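Local coordinates for probable transcriptional regulator, ArsR family protein (Rhodococcus sp. RHA1, PDB 3F6O) that probably binds DNA through a winged helix-turn-helix domain and acts as a dimeric transcriptional regulator of the ArsR family, at residues Q13-L24 with H51-I61. Residues are numbered along the deposited sequence; the frame is centred on the assembly and turned at random.
Sequences QALADPTRRAVL and HIHFLEDSGWI
The guanidinium of R20 lies flat on the F54 ring, its plane turned only 15° from it. This is a cation-pi stack, with R20 CZ 4.4 Å from the F54 ring centroid. D17 CB covers the opposite face of the guanidinium.

Hydrogen bonds fix the rotation of that group. R20 NE gives a nearly straight bond of 2.8 Å to A14 O, on a lone pair in the carbonyl plane. R20 NH2 reaches Q13 O from above its carbonyl plane, while A16 N bonds the same oxygen from the other face. R20 NH1 makes a weak, bent bond of 3.1 Å to H51 ND1, arriving at the edge of the imidazole. One face of the imidazole is covered by D17 OD2 and T19 CB. D17 OD2 also caps helix 18-28, accepting from R20 N through its anti lone pair. W60 NE1 is hydrogen-bonded to I11 O, in helix 5-15.

L55 is a knob among A14, R20, V23 and L24; its CD1 meets V23 CG1 at 3.7 Å. With CG anti to the carbonyl carbon (chi1 -81°), the W60 indole reaches across to A14, L15 and L24. A14 CB touches W60 CD1 at 3.5 Å. L15 CD2 and L24 CD1 lie over the same face of the indole in CH-pi contacts, L24 off-centre.

Axis segments 18-24 and 51-57 cross at -68°, 10.1 Å apart. A Schellman motif at G59 ends helix 45-57, and W60 follows. The arrangement joins helices 5-15 and 18-28 to helix 45-57, the probable recognition helix, in the core of a winged helix-turn-helix domain.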
# COMPACT_ATOMS: atom_id res chain seq x y z
N GLN A 13 4.92 -0.71 -0.88
CA GLN A 13 5.94 -0.91 0.17
C GLN A 13 6.36 0.41 0.82
O GLN A 13 6.64 0.47 2.04
CB GLN A 13 7.17 -1.64 -0.41
CG GLN A 13 8.20 -2.01 0.64
CD GLN A 13 7.71 -3.05 1.62
OE1 GLN A 13 7.51 -4.20 1.25
NE2 GLN A 13 7.52 -2.65 2.88
N ALA A 14 6.41 1.47 0.02
CA ALA A 14 6.79 2.78 0.51
C ALA A 14 5.79 3.24 1.57
O ALA A 14 6.20 3.80 2.59
CB ALA A 14 6.90 3.79 -0.62
N LEU A 15 4.51 3.00 1.33
CA LEU A 15 3.45 3.40 2.26
C LEU A 15 3.33 2.54 3.53
O LEU A 15 2.61 2.90 4.47
CB LEU A 15 2.08 3.42 1.54
CG LEU A 15 1.93 4.42 0.40
CD1 LEU A 15 0.49 4.41 -0.17
CD2 LEU A 15 2.34 5.82 0.83
N ALA A 16 4.04 1.40 3.57
CA ALA A 16 3.97 0.50 4.72
C ALA A 16 4.66 1.05 5.98
O ALA A 16 4.44 0.55 7.08
CB ALA A 16 4.52 -0.88 4.34
N ASP A 17 5.50 2.06 5.82
CA ASP A 17 6.27 2.66 6.92
C ASP A 17 5.64 3.97 7.41
O ASP A 17 5.33 4.86 6.59
CB ASP A 17 7.72 2.88 6.49
CG ASP A 17 8.59 3.44 7.60
OD1 ASP A 17 9.09 2.64 8.40
OD2 ASP A 17 8.78 4.68 7.67
N PRO A 18 5.48 4.10 8.73
CA PRO A 18 4.84 5.29 9.27
C PRO A 18 5.66 6.59 9.12
O PRO A 18 5.07 7.68 9.00
CB PRO A 18 4.64 4.95 10.77
CG PRO A 18 5.72 3.96 11.07
CD PRO A 18 5.88 3.14 9.80
N THR A 19 6.99 6.48 9.16
CA THR A 19 7.86 7.63 8.91
C THR A 19 7.65 8.17 7.50
O THR A 19 7.51 9.39 7.27
CB THR A 19 9.35 7.30 9.11
OG1 THR A 19 9.57 6.83 10.44
CG2 THR A 19 10.20 8.58 8.90
N ARG A 20 7.66 7.25 6.53
CA ARG A 20 7.46 7.62 5.14
C ARG A 20 6.08 8.22 4.92
O ARG A 20 5.95 9.21 4.21
CB ARG A 20 7.72 6.43 4.22
CG ARG A 20 9.19 6.01 4.24
CD ARG A 20 9.50 5.06 3.09
NE ARG A 20 8.92 3.71 3.18
CZ ARG A 20 9.56 2.61 3.59
NH1 ARG A 20 10.78 2.69 4.12
NH2 ARG A 20 8.96 1.40 3.51
N ARG A 21 5.03 7.63 5.52
CA ARG A 21 3.68 8.22 5.39
C ARG A 21 3.65 9.63 5.99
O ARG A 21 3.03 10.53 5.41
CB ARG A 21 2.59 7.34 6.02
CG ARG A 21 2.30 6.03 5.24
CD ARG A 21 1.00 5.35 5.71
NE ARG A 21 0.92 5.28 7.18
CZ ARG A 21 1.43 4.29 7.89
NH1 ARG A 21 2.03 3.27 7.27
NH2 ARG A 21 1.33 4.28 9.23
N ALA A 22 4.35 9.83 7.12
CA ALA A 22 4.42 11.16 7.77
C ALA A 22 5.13 12.21 6.91
O ALA A 22 4.74 13.41 6.84
CB ALA A 22 5.10 11.05 9.13
N VAL A 23 6.22 11.79 6.30
CA VAL A 23 6.96 12.66 5.37
C VAL A 23 6.08 13.03 4.20
O VAL A 23 6.07 14.19 3.80
CB VAL A 23 8.23 11.96 4.88
CG1 VAL A 23 8.83 12.71 3.68
CG2 VAL A 23 9.27 11.79 6.04
N LEU A 24 5.38 12.06 3.62
CA LEU A 24 4.48 12.36 2.50
C LEU A 24 3.37 13.34 2.94
O LEU A 24 3.00 14.24 2.18
CB LEU A 24 3.88 11.10 1.90
CG LEU A 24 4.88 10.23 1.11
CD1 LEU A 24 4.19 8.93 0.69
CD2 LEU A 24 5.47 11.03 -0.09
N HIS A 51 14.77 6.20 4.32
CA HIS A 51 13.36 6.50 3.99
C HIS A 51 13.22 7.49 2.82
O HIS A 51 12.42 7.28 1.91
CB HIS A 51 12.62 7.01 5.22
CG HIS A 51 12.51 5.98 6.30
ND1 HIS A 51 11.95 4.75 6.07
CD2 HIS A 51 12.89 5.99 7.60
CE1 HIS A 51 11.99 4.03 7.19
NE2 HIS A 51 12.55 4.77 8.13
N ILE A 52 13.99 8.55 2.86
CA ILE A 52 14.00 9.51 1.76
C ILE A 52 14.34 8.80 0.41
O ILE A 52 13.67 8.97 -0.61
CB ILE A 52 15.00 10.65 2.06
CG1 ILE A 52 14.49 11.50 3.25
CG2 ILE A 52 15.23 11.53 0.82
CD1 ILE A 52 13.15 12.24 2.99
N HIS A 53 15.40 7.99 0.43
CA HIS A 53 15.84 7.29 -0.77
C HIS A 53 14.77 6.31 -1.28
O HIS A 53 14.54 6.19 -2.48
CB HIS A 53 17.16 6.56 -0.51
CG HIS A 53 18.33 7.48 -0.41
ND1 HIS A 53 19.30 7.35 0.56
CD2 HIS A 53 18.67 8.57 -1.14
CE1 HIS A 53 20.20 8.31 0.42
NE2 HIS A 53 19.84 9.07 -0.60
N PHE A 54 14.12 5.63 -0.34
CA PHE A 54 13.08 4.68 -0.72
C PHE A 54 11.92 5.43 -1.37
O PHE A 54 11.40 4.99 -2.40
CB PHE A 54 12.62 3.85 0.50
CG PHE A 54 11.85 2.62 0.10
CD1 PHE A 54 12.44 1.37 0.13
CD2 PHE A 54 10.54 2.72 -0.37
CE1 PHE A 54 11.72 0.24 -0.27
CE2 PHE A 54 9.83 1.59 -0.78
CZ PHE A 54 10.41 0.38 -0.74
N LEU A 55 11.54 6.57 -0.78
CA LEU A 55 10.49 7.44 -1.35
C LEU A 55 10.83 7.92 -2.77
O LEU A 55 9.98 7.94 -3.67
CB LEU A 55 10.21 8.67 -0.43
CG LEU A 55 9.36 8.35 0.83
CD1 LEU A 55 9.15 9.62 1.71
CD2 LEU A 55 8.00 7.72 0.42
N GLU A 56 12.08 8.29 -2.98
CA GLU A 56 12.48 8.75 -4.30
C GLU A 56 12.51 7.58 -5.30
O GLU A 56 11.96 7.69 -6.39
CB GLU A 56 13.81 9.52 -4.28
CG GLU A 56 14.01 10.27 -5.64
CD GLU A 56 15.06 11.39 -5.64
OE1 GLU A 56 15.92 11.43 -4.71
OE2 GLU A 56 15.02 12.22 -6.60
N ASP A 57 13.12 6.47 -4.90
CA ASP A 57 13.23 5.31 -5.78
C ASP A 57 11.88 4.76 -6.20
O ASP A 57 11.71 4.34 -7.32
CB ASP A 57 14.07 4.20 -5.15
CG ASP A 57 15.54 4.55 -5.12
OD1 ASP A 57 15.99 5.44 -5.87
OD2 ASP A 57 16.26 3.93 -4.31
N SER A 58 10.91 4.76 -5.28
CA SER A 58 9.57 4.29 -5.59
C SER A 58 8.69 5.34 -6.31
O SER A 58 7.53 5.05 -6.68
CB SER A 58 8.90 3.76 -4.32
OG SER A 58 8.83 4.77 -3.32
N GLY A 59 9.21 6.55 -6.54
CA GLY A 59 8.49 7.57 -7.33
C GLY A 59 7.59 8.53 -6.55
O GLY A 59 6.93 9.37 -7.14
N TRP A 60 7.55 8.39 -5.22
CA TRP A 60 6.67 9.23 -4.36
C TRP A 60 7.17 10.67 -4.22
O TRP A 60 6.36 11.58 -4.02
CB TRP A 60 6.51 8.60 -2.95
CG TRP A 60 5.50 7.50 -2.91
CD1 TRP A 60 5.74 6.17 -2.88
CD2 TRP A 60 4.07 7.65 -2.94
NE1 TRP A 60 4.54 5.46 -2.86
CE2 TRP A 60 3.51 6.36 -2.91
CE3 TRP A 60 3.21 8.77 -2.97
CZ2 TRP A 60 2.12 6.15 -2.90
CZ3 TRP A 60 1.84 8.54 -2.95
CH2 TRP A 60 1.32 7.25 -2.94
N ILE A 61 8.48 10.88 -4.27
CA ILE A 61 9.06 12.22 -4.15
C ILE A 61 10.17 12.42 -5.19
O ILE A 61 10.69 11.44 -5.74
CB ILE A 61 9.62 12.57 -2.71
CG1 ILE A 61 10.95 11.82 -2.46
CG2 ILE A 61 8.54 12.33 -1.62
CD1 ILE A 61 11.63 12.08 -1.09